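PDB 7JL4: tripartite motif-containing protein 65 from Homo sapiens, which is an E3 ubiquitin ligase acting in innate immunity, autophagy and inflammation, represented here by its PRY-SPRY (B30.2) domain. Local coordinates for residues W60-Q69 / Q172-L181; W16-F24 / G183-Q191. All blocks are in the same frame, centred on the assembly; numbering follows the deposited sequence.

Contact 1: residues W60-Q69 / Q172-L181; sequences WQVQCAQSFQ and QPLTPVFWLL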
loop_
_atom_site.group_PDB
_atom_site.type_symbol
_atom_site.label_atom_id
_atom_site.label_comp_id
_atom_site.label_asym_id
_atom_site.label_seq_id
_atom_site.Cartn_x
_atom_site.Cartn_y
_atom_site.Cartn_z
ATOM N N TRP A 60 2.878 -7.941 9.998
ATOM C CA TRP A 60 3.425 -8.366 8.705
ATOM C C TRP A 60 3.399 -7.180 7.740
ATOM O O TRP A 60 2.698 -7.186 6.725
ATOM C CB TRP A 60 2.634 -9.552 8.164
ATOM C CG TRP A 60 2.750 -10.758 9.027
ATOM C CD1 TRP A 60 3.740 -11.020 9.917
ATOM C CD2 TRP A 60 1.843 -11.872 9.088
ATOM N NE1 TRP A 60 3.512 -12.231 10.536
ATOM C CE2 TRP A 60 2.348 -12.768 10.052
ATOM C CE3 TRP A 60 0.649 -12.194 8.429
ATOM C CZ2 TRP A 60 1.712 -13.978 10.363
ATOM C CZ3 TRP A 60 0.007 -13.390 8.754
ATOM C CH2 TRP A 60 0.548 -14.266 9.706
ATOM N N GLN A 61 4.212 -6.157 8.059
ATOM C CA GLN A 61 4.120 -4.864 7.380
ATOM C C GLN A 61 5.495 -4.277 7.066
ATOM O O GLN A 61 6.530 -4.663 7.628
ATOM C CB GLN A 61 3.306 -3.837 8.202
ATOM C CG GLN A 61 1.825 -4.241 8.330
ATOM C CD GLN A 61 1.014 -3.380 9.285
ATOM O OE1 GLN A 61 1.424 -2.288 9.711
ATOM N NE2 GLN A 61 -0.135 -3.879 9.647
ATOM N N VAL A 62 5.481 -3.323 6.137
ATOM C CA VAL A 62 6.671 -2.563 5.774
ATOM C C VAL A 62 6.167 -1.238 5.227
ATOM O O VAL A 62 5.105 -1.188 4.601
ATOM C CB VAL A 62 7.523 -3.323 4.732
ATOM C CG1 VAL A 62 6.671 -3.641 3.509
ATOM C CG2 VAL A 62 8.783 -2.495 4.338
ATOM N N GLN A 63 6.919 -0.158 5.471
ATOM C CA GLN A 63 6.550 1.158 4.961
ATOM C C GLN A 63 7.587 1.636 3.942
ATOM O O GLN A 63 8.636 1.014 3.742
ATOM C CB GLN A 63 6.415 2.185 6.094
ATOM C CG GLN A 63 7.753 2.544 6.748
ATOM C CD GLN A 63 7.626 3.517 7.920
ATOM O OE1 GLN A 63 6.525 3.851 8.354
ATOM N NE2 GLN A 63 8.767 3.993 8.420
ATOM N N CYS A 64 7.275 2.740 3.271
ATOM C CA CYS A 64 8.181 3.279 2.264
ATOM C C CYS A 64 9.050 4.364 2.872
ATOM O O CYS A 64 8.787 4.886 3.957
ATOM C CB CYS A 64 7.404 3.837 1.071
ATOM S SG CYS A 64 6.663 2.566 0.025
ATOM N N ALA A 65 10.096 4.721 2.138
ATOM C CA ALA A 65 11.004 5.770 2.562
ATOM C C ALA A 65 10.516 7.157 2.192
ATOM O O ALA A 65 11.236 8.129 2.447
ATOM C CB ALA A 65 12.385 5.546 1.942
ATOM N N GLN A 66 9.348 7.284 1.581
ATOM C CA GLN A 66 8.821 8.582 1.168
ATOM C C GLN A 66 7.601 8.942 2.008
ATOM O O GLN A 66 6.830 8.058 2.395
ATOM C CB GLN A 66 8.416 8.568 -0.315
ATOM C CG GLN A 66 9.616 8.390 -1.263
ATOM C CD GLN A 66 10.105 6.944 -1.350
ATOM O OE1 GLN A 66 9.329 5.984 -1.183
ATOM N NE2 GLN A 66 11.383 6.780 -1.600
ATOM N N SER A 67 7.410 10.242 2.260
ATOM C CA SER A 67 6.211 10.754 2.935
ATOM C C SER A 67 5.642 11.939 2.156
ATOM O O SER A 67 6.373 12.628 1.423
ATOM C CB SER A 67 6.545 11.209 4.355
ATOM O OG SER A 67 6.962 10.102 5.129
ATOM N N PHE A 68 4.348 12.243 2.366
ATOM C CA PHE A 68 3.682 13.277 1.555
ATOM C C PHE A 68 2.878 14.245 2.416
ATOM O O PHE A 68 2.194 13.819 3.346
ATOM C CB PHE A 68 2.794 12.583 0.492
ATOM C CG PHE A 68 3.574 11.620 -0.375
ATOM C CD1 PHE A 68 4.318 12.086 -1.457
ATOM C CD2 PHE A 68 3.637 10.259 -0.057
ATOM C CE1 PHE A 68 5.086 11.224 -2.240
ATOM C CE2 PHE A 68 4.400 9.383 -0.836
ATOM C CZ PHE A 68 5.137 9.870 -1.929
ATOM N N GLN A 69 2.947 15.563 2.135
ATOM C CA GLN A 69 2.214 16.442 3.057
ATOM C C GLN A 69 1.323 17.514 2.427
ATOM O O GLN A 69 0.338 17.957 3.022
ATOM C CB GLN A 69 3.179 17.108 4.022
ATOM C CG GLN A 69 2.521 18.026 5.062
ATOM C CD GLN A 69 3.543 18.901 5.760
ATOM O OE1 GLN A 69 3.484 20.137 5.712
ATOM N NE2 GLN A 69 4.514 18.272 6.358
ATOM N N GLN A 172 -0.847 15.482 9.289
ATOM C CA GLN A 172 0.538 15.065 9.430
ATOM C C GLN A 172 0.944 14.486 8.088
ATOM O O GLN A 172 0.077 14.132 7.282
ATOM C CB GLN A 172 0.715 14.000 10.521
ATOM C CG GLN A 172 0.932 14.574 11.894
ATOM C CD GLN A 172 1.016 13.527 12.970
ATOM O OE1 GLN A 172 0.038 12.848 13.290
ATOM N NE2 GLN A 172 2.216 13.348 13.506
ATOM N N PRO A 173 2.253 14.377 7.818
ATOM C CA PRO A 173 2.709 13.670 6.610
ATOM C C PRO A 173 2.252 12.222 6.590
ATOM O O PRO A 173 2.168 11.566 7.631
ATOM C CB PRO A 173 4.240 13.752 6.706
ATOM C CG PRO A 173 4.500 14.994 7.548
ATOM C CD PRO A 173 3.373 14.962 8.581
ATOM N N LEU A 174 1.962 11.723 5.387
ATOM C CA LEU A 174 1.487 10.353 5.180
ATOM C C LEU A 174 2.586 9.514 4.549
ATOM O O LEU A 174 3.198 9.926 3.546
ATOM C CB LEU A 174 0.262 10.312 4.268
ATOM C CG LEU A 174 -0.980 10.949 4.841
ATOM C CD1 LEU A 174 -1.908 11.253 3.703
ATOM C CD2 LEU A 174 -1.644 9.953 5.814
ATOM N N THR A 175 2.830 8.345 5.127
ATOM C CA THR A 175 3.819 7.404 4.601
ATOM C C THR A 175 3.112 6.172 4.060
ATOM O O THR A 175 2.294 5.589 4.784
ATOM C CB THR A 175 4.796 6.993 5.722
ATOM O OG1 THR A 175 5.451 8.162 6.248
ATOM C CG2 THR A 175 5.864 6.071 5.169
ATOM N N PRO A 176 3.362 5.750 2.814
ATOM C CA PRO A 176 2.779 4.494 2.332
ATOM C C PRO A 176 3.192 3.324 3.219
ATOM O O PRO A 176 4.346 3.236 3.662
ATOM C CB PRO A 176 3.370 4.341 0.924
ATOM C CG PRO A 176 3.773 5.752 0.501
ATOM C CD PRO A 176 4.206 6.417 1.793
ATOM N N VAL A 177 2.251 2.397 3.445
ATOM C CA VAL A 177 2.496 1.260 4.322
ATOM C C VAL A 177 1.676 0.080 3.798
ATOM O O VAL A 177 0.603 0.263 3.223
ATOM C CB VAL A 177 2.168 1.618 5.790
ATOM C CG1 VAL A 177 0.693 2.035 5.939
ATOM C CG2 VAL A 177 2.530 0.460 6.726
ATOM N N PHE A 178 2.224 -1.124 3.944
ATOM C CA PHE A 178 1.699 -2.320 3.284
ATOM C C PHE A 178 1.700 -3.513 4.235
ATOM O O PHE A 178 2.590 -3.643 5.075
ATOM C CB PHE A 178 2.550 -2.642 2.051
ATOM C CG PHE A 178 2.606 -1.511 1.064
ATOM C CD1 PHE A 178 1.620 -1.381 0.099
ATOM C CD2 PHE A 178 3.618 -0.567 1.128
ATOM C CE1 PHE A 178 1.634 -0.339 -0.804
ATOM C CE2 PHE A 178 3.650 0.502 0.234
ATOM C CZ PHE A 178 2.641 0.617 -0.738
ATOM N N TRP A 179 0.722 -4.412 4.055
ATOM C CA TRP A 179 0.638 -5.680 4.768
ATOM C C TRP A 179 0.661 -6.810 3.746
ATOM O O TRP A 179 0.062 -6.691 2.668
ATOM C CB TRP A 179 -0.648 -5.763 5.579
ATOM C CG TRP A 179 -0.930 -7.111 6.196
ATOM C CD1 TRP A 179 -0.485 -7.565 7.391
ATOM C CD2 TRP A 179 -1.777 -8.147 5.655
ATOM N NE1 TRP A 179 -1.008 -8.844 7.644
ATOM C CE2 TRP A 179 -1.794 -9.213 6.581
ATOM C CE3 TRP A 179 -2.517 -8.271 4.472
ATOM C CZ2 TRP A 179 -2.521 -10.389 6.355
ATOM C CZ3 TRP A 179 -3.238 -9.439 4.246
ATOM C CH2 TRP A 179 -3.229 -10.480 5.187
ATOM N N LEU A 180 1.367 -7.892 4.074
ATOM C CA LEU A 180 1.552 -9.019 3.163
ATOM C C LEU A 180 1.389 -10.331 3.909
ATOM O O LEU A 180 2.133 -10.602 4.855
ATOM C CB LEU A 180 2.941 -9.004 2.520
ATOM C CG LEU A 180 3.383 -7.945 1.534
ATOM C CD1 LEU A 180 3.806 -6.672 2.275
ATOM C CD2 LEU A 180 4.528 -8.548 0.724
ATOM N N LEU A 181 0.491 -11.179 3.422
ATOM C CA LEU A 181 0.447 -12.562 3.872
ATOM C C LEU A 181 1.741 -13.280 3.475
ATOM O O LEU A 181 2.473 -12.834 2.595
ATOM C CB LEU A 181 -0.757 -13.263 3.259
ATOM C CG LEU A 181 -1.181 -14.518 4.016
ATOM C CD1 LEU A 181 -1.484 -14.105 5.431
ATOM C CD2 LEU A 181 -2.378 -15.148 3.349
HETATM O O HOH W 1 -0.265 14.508 4.636
#
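The indoles of Trp60 and Trp179 run alongside each other in the same direction, Trp60 CB 3.7 Å from Trp179 NE1, and open an antiparallel pairing of strands 61-63 and 175-180, whose axes come within 4.7 Å, their N-to-C directions 159° apart. The Trp60 carbonyl O accepts a hydrogen bond from Leu180 N at 3.0 Å, while its indole reaches past Trp179 until CZ3 meets Leu181 CD1. The nitrogen of the other indole, Trp179 NE1, is hydrogen-bonded to Thr102 OG1. Gln61 forms a non-hydrogen-bonded pair with Trp179, its CG at the edge of the indole. Val62 and Phe178 make the hydrogen-bonded pair, Val62 N to Phe178 O 3.1 Å and Phe178 N to Val62 O 3.0 Å. Gln63 faces Val177; its extended chain passes Thr175 CG2 and its NE2 hydrogen-bonds to Asp25 OD2.

Cys64 N still bonds to Pro176 O, and its SG, set beside the backbone N (chi1 -72°), lies in the plane of the Phe178 ring at the edge, 3.7 Å from Phe178 CE2, a sulfur-aromatic contact. Between Gln63 and Phe68 the register shifts by two residues as the first chain loops out. Gln66 OE1 hydrogen-bonds to Thr23 N, while the backbone O of Gln66 rests against Pro176 CD. The Ser67 and Thr175 hydroxyls then bridge the chains, OG to OG1 at 2.7 Å, and Ser67 OG also bonds a glycerol. Phe68 restores pairing through a single bridge to Leu174, bonded both ways; water 1 joins Phe68 O to Gln172 O. The Phe68 ring has Pro176 CG at its edge, in plane, 3.9 Å from Phe68 CE2.

Strand 61-63 is an edge strand of the six-stranded sheet of this SPRY beta-sandwich. Strand 84-89 flanks 175-180 on its other side, and Cys64, Phe178 and Leu180 pack onto strand 185-188 of the seven-stranded sheet.

Contact 2: residues W16-F24 / G183-Q191; sequences WQNYRNLTF and GRTLTLCHQ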
loop_
_atom_site.group_PDB
_atom_site.type_symbol
_atom_site.label_atom_id
_atom_site.label_comp_id
_atom_site.label_asym_id
_atom_site.label_seq_id
_atom_site.Cartn_x
_atom_site.Cartn_y
_atom_site.Cartn_z
ATOM N N TRP A 16 -0.808 9.801 -13.971
ATOM C CA TRP A 16 0.645 9.756 -13.998
ATOM C C TRP A 16 1.273 11.138 -13.985
ATOM O O TRP A 16 2.489 11.233 -13.822
ATOM C CB TRP A 16 1.163 9.034 -15.249
ATOM C CG TRP A 16 1.010 7.540 -15.268
ATOM C CD1 TRP A 16 0.385 6.734 -14.332
ATOM C CD2 TRP A 16 1.492 6.671 -16.292
ATOM N NE1 TRP A 16 0.472 5.414 -14.727
ATOM C CE2 TRP A 16 1.150 5.354 -15.925
ATOM C CE3 TRP A 16 2.198 6.883 -17.491
ATOM C CZ2 TRP A 16 1.487 4.246 -16.720
ATOM C CZ3 TRP A 16 2.536 5.782 -18.275
ATOM C CH2 TRP A 16 2.171 4.481 -17.886
ATOM N N GLN A 17 0.502 12.204 -14.198
ATOM C CA GLN A 17 1.119 13.522 -14.153
ATOM C C GLN A 17 1.703 13.819 -12.775
ATOM O O GLN A 17 2.611 14.652 -12.663
ATOM C CB GLN A 17 0.112 14.587 -14.579
ATOM C CG GLN A 17 -0.342 14.379 -16.051
ATOM C CD GLN A 17 0.816 14.074 -17.044
ATOM O OE1 GLN A 17 1.690 14.921 -17.312
ATOM N NE2 GLN A 17 0.825 12.835 -17.575
ATOM N N ASN A 18 1.258 13.105 -11.741
ATOM C CA ASN A 18 1.798 13.236 -10.392
ATOM C C ASN A 18 2.552 11.982 -9.938
ATOM O O ASN A 18 2.652 11.716 -8.734
ATOM C CB ASN A 18 0.672 13.552 -9.414
ATOM C CG ASN A 18 -0.088 14.802 -9.789
ATOM O OD1 ASN A 18 0.478 15.889 -9.907
ATOM N ND2 ASN A 18 -1.382 14.646 -10.014
ATOM N N TYR A 19 3.122 11.221 -10.876
ATOM C CA TYR A 19 3.716 9.930 -10.529
ATOM C C TYR A 19 4.913 10.092 -9.593
ATOM O O TYR A 19 5.774 10.946 -9.809
ATOM C CB TYR A 19 4.137 9.179 -11.805
ATOM C CG TYR A 19 4.199 7.686 -11.562
ATOM C CD1 TYR A 19 5.235 7.112 -10.826
ATOM C CD2 TYR A 19 3.118 6.879 -11.924
ATOM C CE1 TYR A 19 5.250 5.757 -10.564
ATOM C CE2 TYR A 19 3.104 5.524 -11.639
ATOM C CZ TYR A 19 4.160 4.981 -10.942
ATOM O OH TYR A 19 4.178 3.642 -10.658
ATOM N N ARG A 20 4.978 9.249 -8.558
ATOM C CA ARG A 20 6.101 9.217 -7.616
ATOM C C ARG A 20 6.727 7.826 -7.565
ATOM O O ARG A 20 6.010 6.836 -7.397
ATOM C CB ARG A 20 5.662 9.617 -6.194
ATOM C CG ARG A 20 4.872 10.920 -6.079
ATOM C CD ARG A 20 5.722 12.206 -6.352
ATOM N NE ARG A 20 4.822 13.358 -6.443
ATOM C CZ ARG A 20 4.726 14.202 -7.467
ATOM N NH1 ARG A 20 5.549 14.119 -8.507
ATOM N NH2 ARG A 20 3.829 15.175 -7.419
ATOM N N ASN A 21 8.066 7.748 -7.660
ATOM C CA ASN A 21 8.775 6.463 -7.588
ATOM C C ASN A 21 9.123 6.145 -6.124
ATOM O O ASN A 21 9.973 6.801 -5.518
ATOM C CB ASN A 21 10.027 6.475 -8.479
ATOM C CG ASN A 21 9.697 6.551 -9.985
ATOM O OD1 ASN A 21 8.606 6.175 -10.416
ATOM N ND2 ASN A 21 10.644 7.062 -10.785
ATOM N N LEU A 22 8.477 5.130 -5.556
ATOM C CA LEU A 22 8.610 4.787 -4.144
ATOM C C LEU A 22 9.643 3.685 -3.932
ATOM O O LEU A 22 9.917 2.878 -4.830
ATOM C CB LEU A 22 7.264 4.316 -3.571
ATOM C CG LEU A 22 6.056 5.249 -3.687
ATOM C CD1 LEU A 22 4.861 4.567 -3.019
ATOM C CD2 LEU A 22 6.338 6.642 -3.129
ATOM N N THR A 23 10.211 3.651 -2.719
ATOM C CA THR A 23 11.087 2.557 -2.291
ATOM C C THR A 23 10.718 2.143 -0.871
ATOM O O THR A 23 10.258 2.965 -0.076
ATOM C CB THR A 23 12.575 2.935 -2.341
ATOM O OG1 THR A 23 12.798 4.120 -1.572
ATOM C CG2 THR A 23 13.035 3.185 -3.769
ATOM N N PHE A 24 10.918 0.864 -0.554
ATOM C CA PHE A 24 10.646 0.392 0.802
ATOM C C PHE A 24 11.726 0.866 1.775
ATOM O O PHE A 24 12.864 1.154 1.392
ATOM C CB PHE A 24 10.534 -1.139 0.822
ATOM C CG PHE A 24 9.346 -1.655 0.068
ATOM C CD1 PHE A 24 8.056 -1.401 0.525
ATOM C CD2 PHE A 24 9.509 -2.381 -1.104
ATOM C CE1 PHE A 24 6.936 -1.891 -0.178
ATOM C CE2 PHE A 24 8.408 -2.889 -1.799
ATOM C CZ PHE A 24 7.115 -2.629 -1.344
ATOM N N GLY A 183 4.229 -15.534 1.577
ATOM C CA GLY A 183 4.291 -15.946 0.186
ATOM C C GLY A 183 4.018 -14.840 -0.827
ATOM O O GLY A 183 4.224 -15.055 -2.034
ATOM N N ARG A 184 3.557 -13.677 -0.385
ATOM C CA ARG A 184 3.171 -12.628 -1.312
ATOM C C ARG A 184 4.370 -11.747 -1.625
ATOM O O ARG A 184 5.251 -11.557 -0.785
ATOM C CB ARG A 184 2.034 -11.772 -0.746
ATOM C CG ARG A 184 0.641 -12.326 -1.045
ATOM C CD ARG A 184 0.422 -13.689 -0.361
ATOM N NE ARG A 184 -0.936 -14.184 -0.587
ATOM C CZ ARG A 184 -1.366 -15.412 -0.309
ATOM N NH1 ARG A 184 -0.555 -16.338 0.196
ATOM N NH2 ARG A 184 -2.627 -15.720 -0.569
ATOM N N THR A 185 4.389 -11.217 -2.847
ATOM C CA THR A 185 5.353 -10.212 -3.282
ATOM C C THR A 185 4.604 -8.937 -3.644
ATOM O O THR A 185 3.542 -9.001 -4.268
ATOM C CB THR A 185 6.161 -10.709 -4.491
ATOM O OG1 THR A 185 6.965 -11.827 -4.111
ATOM C CG2 THR A 185 7.082 -9.618 -5.054
ATOM N N LEU A 186 5.139 -7.776 -3.236
ATOM C CA LEU A 186 4.675 -6.479 -3.728
ATOM C C LEU A 186 5.825 -5.773 -4.433
ATOM O O LEU A 186 6.951 -5.768 -3.926
ATOM C CB LEU A 186 4.162 -5.568 -2.610
ATOM C CG LEU A 186 2.859 -5.934 -1.888
ATOM C CD1 LEU A 186 2.537 -4.942 -0.766
ATOM C CD2 LEU A 186 1.722 -5.950 -2.881
ATOM N N THR A 187 5.532 -5.169 -5.592
ATOM C CA THR A 187 6.513 -4.426 -6.385
ATOM C C THR A 187 6.035 -2.986 -6.561
ATOM O O THR A 187 4.938 -2.757 -7.084
ATOM C CB THR A 187 6.702 -5.093 -7.750
ATOM O OG1 THR A 187 6.985 -6.494 -7.567
ATOM C CG2 THR A 187 7.844 -4.427 -8.504
ATOM N N LEU A 188 6.850 -2.019 -6.125
ATOM C CA LEU A 188 6.561 -0.599 -6.324
ATOM C C LEU A 188 6.954 -0.234 -7.752
ATOM O O LEU A 188 8.133 -0.301 -8.106
ATOM C CB LEU A 188 7.339 0.250 -5.322
ATOM C CG LEU A 188 7.137 -0.145 -3.852
ATOM C CD1 LEU A 188 8.136 0.555 -2.963
ATOM C CD2 LEU A 188 5.745 0.176 -3.402
ATOM N N CYS A 189 5.980 0.136 -8.580
ATOM C CA CYS A 189 6.249 0.351 -9.996
ATOM C C CYS A 189 6.843 1.738 -10.180
ATOM O O CYS A 189 6.408 2.694 -9.534
ATOM C CB CYS A 189 4.968 0.223 -10.813
ATOM S SG CYS A 189 4.146 -1.385 -10.648
ATOM N N HIS A 190 7.837 1.846 -11.059
ATOM C CA HIS A 190 8.449 3.135 -11.357
ATOM C C HIS A 190 8.116 3.587 -12.777
ATOM O O HIS A 190 7.963 2.766 -13.690
ATOM C CB HIS A 190 9.967 3.085 -11.171
ATOM C CG HIS A 190 10.400 3.110 -9.740
ATOM N ND1 HIS A 190 11.720 3.259 -9.366
ATOM C CD2 HIS A 190 9.692 3.015 -8.590
ATOM C CE1 HIS A 190 11.805 3.254 -8.048
ATOM N NE2 HIS A 190 10.587 3.105 -7.553
ATOM N N GLN A 191 7.998 4.912 -12.955
ATOM C CA GLN A 191 7.768 5.500 -14.286
ATOM C C GLN A 191 8.704 6.672 -14.522
ATOM O O GLN A 191 9.640 6.870 -13.757
ATOM C CB GLN A 191 6.320 5.968 -14.443
ATOM C CG GLN A 191 5.268 4.877 -14.369
ATOM C CD GLN A 191 5.207 4.042 -15.634
ATOM O OE1 GLN A 191 5.700 4.456 -16.697
ATOM N NE2 GLN A 191 4.594 2.869 -15.536
HETATM O O HOH W 2 3.441 2.396 -13.433
HETATM O O HOH W 3 6.293 4.024 -7.244
#
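The Tyr19 hydroxyl donates a hydrogen bond to the carbonyl of Cys189, OH to O 2.7 Å, where the loop after helix 10-15 meets the C-terminal tail of the B30.2/SPRY beta-sandwich. The donor stands 68° out of the carbonyl plane. That hydroxyl also accepts from Glu76 N and from water 2, and Cys189 O receives a second donor, water 3, which links it to Arg20 O and Leu22 N. Gln191 CG sits over one face of the tyrosine ring, 3.6 Å from the ring centroid, and the bent Gln191 chain lays the Gln191 amide over one face of the Trp16 indole, the planes 24° apart. A leucine in place of Tyr19 would probably leave Cys189 O without its hydroxyl donor and Glu76 N without an acceptor. Asn21 uses both ends of its amide on Gln191: OD1 accepts the backbone N at 2.9 Å, and ND2 donates to the backbone O. Asn21 CB sits over one face of the His190 ring. Farther along, Leu188 CD1 sits over the centre of the Phe24 ring. In the plane of the imidazole, His190 NE2 donates to Leu22 O at 2.8 Å, almost straight at 176°.

How the contacts relate
Contact 1 is a strand pairing at the edge of the six-stranded sheet, its bonds mostly backbone to backbone; contact 2 joins an irregular loop to strand 185-188 of the other sheet and the tail beyond it, and every direct bond uses a side chain. Both are partly buried, with Phe178 in contact 1 and Phe24, Leu186 and Leu188 in contact 2 on the buried side, whereas Ser67, Asn21 and Gln191 are exposed. Their centres are about 12 Å apart. Residues 16-24 also touch 60-69 directly: Ala65 N lies 2.8 Å from Thr23 O, a probable hydrogen bond. Strands 175-180 and 185-188 are consecutive, and Leu188 packs on Phe178 between the sheets.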